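Local coordinates for protein succinate-semialdehyde dehydrogenase (NAD(P)(+)) (Marinobacter aquaeolei, PDB 3RH9) that probably oxidises succinate semialdehyde to succinate with a nicotinamide cofactor, as a member of the aldehyde dehydrogenase family, at residues D339-H344 against E387-P392; P372-G377 against P392-A397; M97-P102 against P331-Q336; N260-V265 against A293-V298. All coordinates share one frame; numbering follows the deposited sequence.

Interaction 1. Residues D339-H344 against E387-P392; sequences DKVKRH and EETFGP
Glu387 faces three basic side chains of helix 335-350: Lys340, Arg343 and His344. Its OE1 takes two sound hydrogen bonds. Arg343 NH2 forms a salt bridge with Glu387 OE1 at 2.9 Å, on the syn lone pair and in the guanidinium plane. His344 NE2 comes to the same Glu387 OE1 at 3.0 Å, from above the carboxylate. The carboxylate and ring planes are 87° apart, and OE1 meets the NE2 edge in the ring plane. Arg343 NH1 adds a weak bond of 3.3 Å to Glu387 OE2. The Arg343 chain bends at chi3 (69°), which turns its guanidinium to the glutamate. Lys340 is extended and completes a salt-bridge network as its long member, with NZ 3.6 Å from Glu387 OE1. At the other edge of the imidazole, His344 ND1 and Thr389 OG1 are hydrogen-bonded at 2.9 Å. Held at both nitrogens, the ring has its rotation fixed. Were Glu387 an alanine, Arg343 would probably lose its mate in this contact and the NE2 edge of His344 would be left without its acceptor. Further along, Val341 CG2 lies 3.4 Å from Gly391 CA, where the loop has no side chain. EETFGP is this enzyme's form of the E-E-x-F-G-P motif known in aldehyde dehydrogenases. The Phe390 side chain is about 9 Å from that of Glu256, the predicted active-site residue. Helix 383-386 packs on Arg343, His344 and Thr389. Phe370 covers Val341 and Pro392, and the loop then runs into strand 393-399.

Interaction 2. Residues P372-G377 against P392-A397; sequences PTVVQG and PLVPMA
Met396 N donates to Val375 O at 2.9 Å. Val394 N reaches Thr373 O at the same 2.9 Å. In the other direction Thr373 N gives to Pro392 O at 3.1 Å, and Val375 N gives to Val394 O. The alternation is that of a parallel ladder, and the two strand segments run at 15° to each other. A weak bond from Gly377 N to Met396 O follows at the far end. Strands 373-376 and 393-399 belong to one beta-alpha-beta unit, with the short helix 383-386 between them. They lie in the sheet that corresponds to that of the catalytic domain in aldehyde dehydrogenases. Strand 354-357 flanks the first of them, and strand 295-299 the second. Thr373, Val375, Leu393 and Pro395 turn to one face, where Leu345 of helix 335-350 touches the first three. With Leu393 CG opposite the backbone N (chi1 177°), Leu393 CD1 comes 4.0 Å from Thr373 CG2. Val375 CG2 meets Pro395 CB at 4.1 Å. The Thr373 hydroxyl bonds to Pro371 O. On the face of Val374, Val394 and Met396 (a selenomethionine), Val374 CG2 lies 4.1 Å from Val394 CB, the two side chains side by side and pointing the same way. Helix 303-316 covers Val374 and Met396, while helix 271-283 lies against Val394.

Interaction 3. Residues M97-P102 against P331-Q336; sequences MEHGKP and PLINKQ
Glu98 enters the contact through its backbone: Glu98 O lies 3.8 Å from Ile333 CD1. Its carboxylate is hydrogen-bonded to Thr189 OG1 and Leu188 N. His99, the last helical residue, does more. Its carbonyl oxygen lies 3.5 Å from Ile333 CD1 and also receives a water, 2.6 Å from His99 O. The same water donates to Pro331 O at 2.8 Å, which bridges the two backbones. The His99 ring, with CG opposite the backbone N (chi1 180°), brings CD2 to 4.2 Å from Ile333 CD1. The two side chains cross at about a right angle. The bridging water sits off toward the rim over one face of the ring, and Lys101 NZ does likewise over the opposite face. In aldehyde dehydrogenases the N-terminal helices generally belong to the cofactor-binding domain, and the 331-336 region to the catalytic domain. The contact therefore probably spans that boundary. Gly100 ends helix 88-99 with a positive phi (118°), a backbone shape that suits glycine. Its carbonyl oxygen lies 3.4 Å from Pro331 CD. Lys101 N donates back to His99 ND1 at 3.1 Å, which holds the imidazole in place. The ammonium of Lys101 makes a salt bridge with Glu109. The first segment then leads into helix 103-123. On the partner segment, Ile333 N bonds to Gln288 OE1.

Interaction 4. Residues N260-V265 against A293-V298; sequences NAPFIV and ANRIFV
Arg295 CG stands opposite its carbonyl carbon (chi1 -74°), and the chain bends at chi3 (-57°). The guanidinium is thereby brought round to Asn260. Arg295 NH2 donates to Asn260 O at 2.9 Å, with that oxygen at the guanidinium edge and in its plane. Arg295 NE lies 2.7 Å from Asn260 OD1, but this bond is strongly bent and weak. The amide and guanidinium planes are 78° apart. Pro262 crosses the arginine at a slant, with CG 3.6 Å from Arg295 NH2. The Phe297 ring comes over one face of the guanidinium with its CE1, toward the rim, and turns its own edge to Pro262 CB. Ala261 O is gripped twice, by Asn294 N at 2.7 Å and by Arg295 N at 2.9 Å. From here strands 262-265 and 295-299 run parallel. Phe263 N bonds to Arg295 O at 2.7 Å, Phe297 N to Phe263 O, and Val265 N to Phe297 O. They are the two strands of a beta-alpha-beta unit whose helix is 271-283. Leu278 of that helix packs on Phe263, Ala293 and Ile296, and Phe263 CB meets Ala293 CB at 3.5 Å. With a leucine in place of Arg295, Asn260 O would probably lose this donor, and Tyr385 its cation-pi partner. Arg295 is buried. The partners described are neutral: Asn260, Gly409 O, weakly Ala408 O, and the Tyr385 ring. The charge is probably eased by carbonyl oxygens and by the cation-pi contact with Tyr385.

How the interactions relate
From the N terminus, interaction 3 opens at 97-102 and closes its loop at 331-336. Interaction 4 opens and closes within that loop, as the crossover from 260-265 to 293-298. Interaction 1 starts on helix 335-350, whose first residues end the second segment of interaction 3. Interaction 2 opens at 372-377 before interaction 1 closes at 387-392, and closes at 392-397, so the two cross and share Pro392. Leu332 packs on Val341 and Pro392, joining interactions 3 and 1. Asn294 joins interactions 4 and 1. Ala397 N probably bonds to Ile296 O, joining interactions 2 and 4. Helix 335-350 and the 387-392 loop are thus tied to the sheet of strands 373-376, 393-399, 295-299 and 262-265.

Interaction 1. Residues D339-H344 against E387-P392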
# COMPACT_ATOMS: atom_id res chain seq x y z
N ASP A 339 15.40 30.94 2.80
CA ASP A 339 15.45 31.54 1.48
C ASP A 339 14.19 31.26 0.68
O ASP A 339 13.72 32.11 -0.07
CB ASP A 339 16.72 31.11 0.73
CG ASP A 339 17.98 31.71 1.34
OD1 ASP A 339 17.85 32.58 2.22
OD2 ASP A 339 19.10 31.32 0.95
N LYS A 340 13.63 30.07 0.83
CA LYS A 340 12.40 29.72 0.12
C LYS A 340 11.23 30.58 0.59
O LYS A 340 10.49 31.15 -0.23
CB LYS A 340 12.07 28.24 0.29
CG LYS A 340 10.88 27.77 -0.54
CD LYS A 340 10.69 26.26 -0.50
CE LYS A 340 9.72 25.83 -1.58
NZ LYS A 340 9.74 24.36 -1.79
N VAL A 341 11.05 30.70 1.90
CA VAL A 341 9.98 31.55 2.40
C VAL A 341 10.19 32.96 1.86
O VAL A 341 9.23 33.62 1.45
CB VAL A 341 9.84 31.55 3.93
CG1 VAL A 341 8.61 32.33 4.34
CG2 VAL A 341 9.74 30.14 4.45
N LYS A 342 11.44 33.41 1.83
CA LYS A 342 11.74 34.74 1.33
C LYS A 342 11.33 34.86 -0.13
O LYS A 342 10.61 35.79 -0.50
CB LYS A 342 13.22 35.07 1.48
CG LYS A 342 13.51 36.55 1.24
CD LYS A 342 14.76 37.01 1.95
CE LYS A 342 16.01 36.62 1.20
NZ LYS A 342 17.13 37.54 1.58
N ARG A 343 11.77 33.90 -0.93
CA ARG A 343 11.53 33.90 -2.37
C ARG A 343 10.04 33.88 -2.76
O ARG A 343 9.65 34.51 -3.75
CB ARG A 343 12.29 32.75 -3.02
CG ARG A 343 11.91 32.54 -4.45
CD ARG A 343 12.72 31.46 -5.11
NE ARG A 343 12.45 30.11 -4.63
CZ ARG A 343 11.35 29.40 -4.91
NH1 ARG A 343 10.38 29.92 -5.65
NH2 ARG A 343 11.22 28.17 -4.43
N HIS A 344 9.22 33.17 -1.99
CA HIS A 344 7.77 33.15 -2.18
C HIS A 344 7.17 34.46 -1.77
O HIS A 344 6.15 34.87 -2.31
CB HIS A 344 7.10 32.06 -1.34
CG HIS A 344 7.29 30.68 -1.88
ND1 HIS A 344 6.48 29.63 -1.51
CD2 HIS A 344 8.17 30.19 -2.77
CE1 HIS A 344 6.88 28.54 -2.15
NE2 HIS A 344 7.90 28.85 -2.92
N GLU A 387 3.91 25.87 -4.92
CA GLU A 387 4.81 25.11 -4.07
C GLU A 387 4.34 25.21 -2.63
O GLU A 387 3.62 26.13 -2.28
CB GLU A 387 6.22 25.70 -4.15
CG GLU A 387 6.65 26.13 -5.54
CD GLU A 387 8.05 26.74 -5.55
OE1 GLU A 387 8.81 26.52 -4.58
OE2 GLU A 387 8.39 27.43 -6.53
N GLU A 388 4.75 24.27 -1.79
CA GLU A 388 4.49 24.44 -0.37
C GLU A 388 5.60 25.28 0.24
O GLU A 388 6.78 25.09 -0.06
CB GLU A 388 4.21 23.11 0.35
CG GLU A 388 5.39 22.32 0.81
CD GLU A 388 4.94 21.10 1.63
OE1 GLU A 388 3.93 21.19 2.38
OE2 GLU A 388 5.61 20.04 1.53
N THR A 389 5.19 26.22 1.08
CA THR A 389 6.04 27.33 1.50
C THR A 389 6.90 26.98 2.70
O THR A 389 8.02 27.47 2.83
CB THR A 389 5.18 28.58 1.82
OG1 THR A 389 4.63 29.12 0.61
CG2 THR A 389 5.99 29.63 2.53
N PHE A 390 6.38 26.12 3.57
CA PHE A 390 7.08 25.73 4.79
C PHE A 390 7.66 26.91 5.56
O PHE A 390 8.84 26.92 5.89
CB PHE A 390 8.16 24.70 4.49
CG PHE A 390 7.78 23.31 4.88
CD1 PHE A 390 6.53 22.82 4.59
CD2 PHE A 390 8.67 22.51 5.57
CE1 PHE A 390 6.16 21.55 4.97
CE2 PHE A 390 8.31 21.23 5.95
CZ PHE A 390 7.05 20.75 5.64
N GLY A 391 6.83 27.90 5.84
CA GLY A 391 7.24 29.07 6.57
C GLY A 391 6.03 29.86 7.02
O GLY A 391 4.90 29.53 6.64
N PRO A 392 6.24 30.89 7.83
CA PRO A 392 5.16 31.65 8.46
C PRO A 392 4.52 32.63 7.50
O PRO A 392 4.30 33.77 7.87
CB PRO A 392 5.88 32.43 9.54
CG PRO A 392 7.23 32.60 8.98
CD PRO A 392 7.54 31.27 8.41

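Interaction 2. Residues P372-G377 against P392-A397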
# COMPACT_ATOMS: atom_id res chain seq x y z
N PRO A 372 5.77 36.62 11.11
CA PRO A 372 4.49 36.21 10.56
C PRO A 372 4.02 37.23 9.54
O PRO A 372 3.97 38.40 9.87
CB PRO A 372 3.59 36.20 11.79
CG PRO A 372 4.52 36.04 12.93
CD PRO A 372 5.72 36.81 12.56
N THR A 373 3.68 36.78 8.34
CA THR A 373 3.37 37.66 7.22
C THR A 373 2.07 37.27 6.54
O THR A 373 1.70 36.10 6.51
CB THR A 373 4.47 37.58 6.16
OG1 THR A 373 5.73 37.89 6.76
CG2 THR A 373 4.20 38.57 5.07
N VAL A 374 1.40 38.27 5.98
CA VAL A 374 0.11 38.04 5.32
C VAL A 374 0.01 38.80 4.00
O VAL A 374 0.02 40.03 3.97
CB VAL A 374 -1.04 38.52 6.21
CG1 VAL A 374 -2.31 38.57 5.41
CG2 VAL A 374 -1.21 37.63 7.43
N VAL A 375 -0.10 38.07 2.89
CA VAL A 375 -0.26 38.75 1.62
C VAL A 375 -1.62 38.49 1.01
O VAL A 375 -2.16 37.39 1.12
CB VAL A 375 0.85 38.40 0.60
CG1 VAL A 375 2.19 38.84 1.12
CG2 VAL A 375 0.84 36.91 0.27
N GLN A 376 -2.17 39.51 0.35
CA GLN A 376 -3.44 39.37 -0.32
C GLN A 376 -3.27 39.57 -1.82
O GLN A 376 -2.35 40.25 -2.27
CB GLN A 376 -4.46 40.34 0.26
CG GLN A 376 -5.89 39.87 0.02
CD GLN A 376 -6.91 40.54 0.93
OE1 GLN A 376 -6.57 41.29 1.86
NE2 GLN A 376 -8.19 40.27 0.66
N GLY A 377 -4.15 38.96 -2.60
CA GLY A 377 -4.12 39.11 -4.04
C GLY A 377 -3.36 38.01 -4.75
O GLY A 377 -2.75 38.25 -5.80
N PRO A 392 6.24 30.89 7.83
CA PRO A 392 5.16 31.65 8.46
C PRO A 392 4.52 32.63 7.50
O PRO A 392 4.30 33.77 7.87
CB PRO A 392 5.88 32.43 9.54
CG PRO A 392 7.23 32.60 8.98
CD PRO A 392 7.54 31.27 8.41
N LEU A 393 4.20 32.18 6.29
CA LEU A 393 3.60 33.04 5.28
C LEU A 393 2.15 32.66 5.07
O LEU A 393 1.83 31.47 5.00
CB LEU A 393 4.37 32.88 3.98
CG LEU A 393 3.87 33.65 2.76
CD1 LEU A 393 3.67 35.13 3.10
CD2 LEU A 393 4.85 33.45 1.62
N VAL A 394 1.27 33.65 4.95
CA VAL A 394 -0.15 33.35 4.75
C VAL A 394 -0.65 33.99 3.47
O VAL A 394 -0.95 35.18 3.45
CB VAL A 394 -1.01 33.88 5.91
CG1 VAL A 394 -2.50 33.60 5.64
CG2 VAL A 394 -0.56 33.29 7.25
N PRO A 395 -0.74 33.20 2.39
CA PRO A 395 -1.14 33.76 1.09
C PRO A 395 -2.64 33.64 0.80
O PRO A 395 -3.21 32.54 0.84
CB PRO A 395 -0.31 32.94 0.09
CG PRO A 395 0.65 32.12 0.94
CD PRO A 395 -0.07 31.91 2.23
N MSE A 396 -3.28 34.77 0.50
CA MSE A 396 -4.73 34.81 0.38
C MSE A 396 -5.20 34.92 -1.07
O MSE A 396 -4.84 35.87 -1.77
CB MSE A 396 -5.28 35.97 1.19
CG MSE A 396 -4.94 35.93 2.66
SE MSE A 396 -6.10 37.19 3.62
CE MSE A 396 -5.08 37.50 5.23
N ALA A 397 -5.99 33.95 -1.51
CA ALA A 397 -6.52 33.93 -2.87
C ALA A 397 -8.01 34.12 -2.77
O ALA A 397 -8.62 33.64 -1.83
CB ALA A 397 -6.23 32.60 -3.52

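Interaction 3. Residues M97-P102 against P331-Q336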
# COMPACT_ATOMS: atom_id res chain seq x y z
N MSE A 97 15.78 23.35 21.13
CA MSE A 97 17.07 23.90 20.77
C MSE A 97 17.54 23.48 19.39
O MSE A 97 18.23 24.25 18.72
CB MSE A 97 18.12 23.57 21.82
CG MSE A 97 18.02 24.48 23.03
SE MSE A 97 18.94 23.77 24.59
CE MSE A 97 18.62 25.26 25.84
N GLU A 98 17.18 22.28 18.96
CA GLU A 98 17.67 21.78 17.67
C GLU A 98 16.73 22.12 16.51
O GLU A 98 17.17 22.27 15.37
CB GLU A 98 17.97 20.28 17.73
CG GLU A 98 16.75 19.41 17.90
CD GLU A 98 17.10 17.93 17.96
OE1 GLU A 98 18.29 17.58 17.71
OE2 GLU A 98 16.20 17.12 18.25
N HIS A 99 15.44 22.23 16.81
CA HIS A 99 14.43 22.58 15.81
C HIS A 99 14.19 24.09 15.71
O HIS A 99 14.16 24.63 14.63
CB HIS A 99 13.12 21.88 16.15
CG HIS A 99 12.00 22.17 15.19
ND1 HIS A 99 11.06 23.14 15.43
CD2 HIS A 99 11.66 21.58 14.02
CE1 HIS A 99 10.19 23.16 14.44
NE2 HIS A 99 10.53 22.22 13.57
N GLY A 100 14.01 24.75 16.85
CA GLY A 100 13.77 26.17 16.87
C GLY A 100 12.41 26.46 17.49
O GLY A 100 12.19 27.51 18.08
N LYS A 101 11.50 25.51 17.33
CA LYS A 101 10.19 25.55 17.95
C LYS A 101 10.26 26.00 19.43
O LYS A 101 11.18 25.63 20.15
CB LYS A 101 9.59 24.15 17.86
CG LYS A 101 8.08 24.07 17.92
CD LYS A 101 7.64 22.60 17.86
CE LYS A 101 8.40 21.86 16.76
NZ LYS A 101 7.72 20.62 16.29
N PRO A 102 9.29 26.80 19.88
CA PRO A 102 9.28 27.26 21.28
C PRO A 102 9.10 26.13 22.28
O PRO A 102 8.36 25.17 22.01
CB PRO A 102 8.08 28.21 21.33
CG PRO A 102 7.84 28.60 19.92
CD PRO A 102 8.20 27.39 19.10
N PRO A 331 12.84 30.39 15.15
CA PRO A 331 13.40 30.54 13.81
C PRO A 331 12.93 29.41 12.91
O PRO A 331 12.30 28.47 13.41
CB PRO A 331 14.91 30.41 14.04
CG PRO A 331 15.10 30.17 15.51
CD PRO A 331 13.78 29.74 16.07
N LEU A 332 13.20 29.52 11.61
CA LEU A 332 13.03 28.40 10.67
C LEU A 332 14.26 27.51 10.78
O LEU A 332 15.26 27.92 11.34
CB LEU A 332 12.91 28.92 9.24
CG LEU A 332 11.85 29.96 8.90
CD1 LEU A 332 11.95 30.30 7.43
CD2 LEU A 332 10.48 29.43 9.24
N ILE A 333 14.20 26.31 10.22
CA ILE A 333 15.21 25.29 10.49
C ILE A 333 16.58 25.58 9.88
O ILE A 333 17.61 25.25 10.46
CB ILE A 333 14.71 23.90 10.01
CG1 ILE A 333 15.57 22.78 10.60
CG2 ILE A 333 14.66 23.84 8.48
CD1 ILE A 333 15.26 22.46 12.06
N ASN A 334 16.59 26.17 8.69
CA ASN A 334 17.85 26.46 7.99
C ASN A 334 17.76 27.47 6.87
O ASN A 334 16.67 27.92 6.50
CB ASN A 334 18.59 25.19 7.53
CG ASN A 334 17.80 24.36 6.50
OD1 ASN A 334 17.04 24.88 5.69
ND2 ASN A 334 18.02 23.06 6.53
N LYS A 335 18.92 27.83 6.33
CA LYS A 335 19.01 28.88 5.33
C LYS A 335 18.21 28.53 4.09
O LYS A 335 17.55 29.38 3.51
CB LYS A 335 20.46 29.18 4.97
CG LYS A 335 20.59 30.44 4.16
CD LYS A 335 22.03 30.94 4.09
CE LYS A 335 22.11 32.29 3.34
NZ LYS A 335 21.53 32.23 1.94
N GLN A 336 18.25 27.27 3.68
CA GLN A 336 17.51 26.88 2.49
C GLN A 336 16.01 27.15 2.69
O GLN A 336 15.36 27.76 1.82
CB GLN A 336 17.78 25.41 2.16
CG GLN A 336 17.32 24.98 0.77
CD GLN A 336 17.37 23.45 0.59
OE1 GLN A 336 16.34 22.77 0.65
NE2 GLN A 336 18.58 22.91 0.39
O HOH W 1 12.76 25.77 12.79

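Interaction 4. Residues N260-V265 against A293-V298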
# COMPACT_ATOMS: atom_id res chain seq x y z
N ASN A 260 -0.01 20.41 -0.09
CA ASN A 260 -0.26 21.81 -0.45
C ASN A 260 -1.66 22.14 0.05
O ASN A 260 -2.61 22.24 -0.74
CB ASN A 260 -0.16 22.01 -1.96
CG ASN A 260 -0.10 23.47 -2.36
OD1 ASN A 260 -0.81 24.30 -1.82
ND2 ASN A 260 0.74 23.79 -3.34
N ALA A 261 -1.79 22.28 1.36
CA ALA A 261 -3.10 22.40 2.00
C ALA A 261 -3.85 23.69 1.67
O ALA A 261 -3.33 24.79 1.85
CB ALA A 261 -2.98 22.21 3.52
N PRO A 262 -5.09 23.55 1.18
CA PRO A 262 -6.01 24.65 0.94
C PRO A 262 -6.86 24.85 2.18
O PRO A 262 -7.42 23.89 2.69
CB PRO A 262 -6.90 24.13 -0.19
CG PRO A 262 -6.58 22.67 -0.33
CD PRO A 262 -5.71 22.27 0.81
N PHE A 263 -6.92 26.08 2.68
CA PHE A 263 -7.72 26.43 3.86
C PHE A 263 -8.80 27.38 3.37
O PHE A 263 -8.52 28.53 3.04
CB PHE A 263 -6.81 27.11 4.88
CG PHE A 263 -7.48 27.46 6.18
CD1 PHE A 263 -8.31 28.56 6.28
CD2 PHE A 263 -7.21 26.72 7.32
CE1 PHE A 263 -8.91 28.90 7.49
CE2 PHE A 263 -7.81 27.07 8.54
CZ PHE A 263 -8.65 28.16 8.61
N ILE A 264 -10.04 26.89 3.30
CA ILE A 264 -11.10 27.55 2.54
C ILE A 264 -12.13 28.23 3.43
O ILE A 264 -12.61 27.61 4.38
CB ILE A 264 -11.81 26.54 1.62
CG1 ILE A 264 -10.82 25.94 0.61
CG2 ILE A 264 -12.97 27.20 0.90
CD1 ILE A 264 -11.37 24.77 -0.13
N VAL A 265 -12.47 29.48 3.14
CA VAL A 265 -13.40 30.24 3.98
C VAL A 265 -14.61 30.84 3.24
O VAL A 265 -14.48 31.82 2.52
CB VAL A 265 -12.69 31.38 4.71
CG1 VAL A 265 -13.68 32.10 5.61
CG2 VAL A 265 -11.50 30.87 5.50
N ALA A 293 -1.80 25.33 6.65
CA ALA A 293 -2.48 25.90 5.50
C ALA A 293 -1.39 26.46 4.59
O ALA A 293 -0.42 27.05 5.08
CB ALA A 293 -3.44 26.99 5.93
N ASN A 294 -1.51 26.23 3.29
CA ASN A 294 -0.54 26.79 2.36
C ASN A 294 -1.22 27.77 1.41
O ASN A 294 -0.63 28.78 1.02
CB ASN A 294 0.18 25.68 1.59
CG ASN A 294 1.36 26.20 0.81
OD1 ASN A 294 1.36 26.18 -0.42
ND2 ASN A 294 2.35 26.68 1.50
N ARG A 295 -2.47 27.48 1.07
CA ARG A 295 -3.29 28.36 0.25
C ARG A 295 -4.55 28.71 1.02
O ARG A 295 -5.32 27.82 1.39
CB ARG A 295 -3.62 27.68 -1.08
CG ARG A 295 -2.46 27.62 -2.02
CD ARG A 295 -2.74 26.72 -3.18
NE ARG A 295 -3.09 25.38 -2.72
CZ ARG A 295 -3.85 24.54 -3.41
NH1 ARG A 295 -4.34 24.92 -4.58
NH2 ARG A 295 -4.14 23.33 -2.93
N ILE A 296 -4.76 29.99 1.30
CA ILE A 296 -5.97 30.41 2.01
C ILE A 296 -6.96 30.99 1.02
O ILE A 296 -6.77 32.08 0.51
CB ILE A 296 -5.68 31.43 3.14
CG1 ILE A 296 -4.91 30.79 4.30
CG2 ILE A 296 -6.98 31.97 3.68
CD1 ILE A 296 -3.48 30.53 4.00
N PHE A 297 -8.01 30.23 0.74
CA PHE A 297 -9.03 30.70 -0.17
C PHE A 297 -10.12 31.42 0.61
O PHE A 297 -10.74 30.84 1.50
CB PHE A 297 -9.63 29.53 -0.96
CG PHE A 297 -8.70 28.95 -1.98
CD1 PHE A 297 -7.88 27.87 -1.66
CD2 PHE A 297 -8.66 29.46 -3.27
CE1 PHE A 297 -7.03 27.32 -2.61
CE2 PHE A 297 -7.81 28.92 -4.21
CZ PHE A 297 -7.00 27.84 -3.88
N VAL A 298 -10.35 32.69 0.28
CA VAL A 298 -11.39 33.45 0.94
C VAL A 298 -12.41 34.03 -0.04
O VAL A 298 -12.07 34.54 -1.11
CB VAL A 298 -10.80 34.56 1.81
CG1 VAL A 298 -11.92 35.32 2.49
CG2 VAL A 298 -9.87 33.96 2.84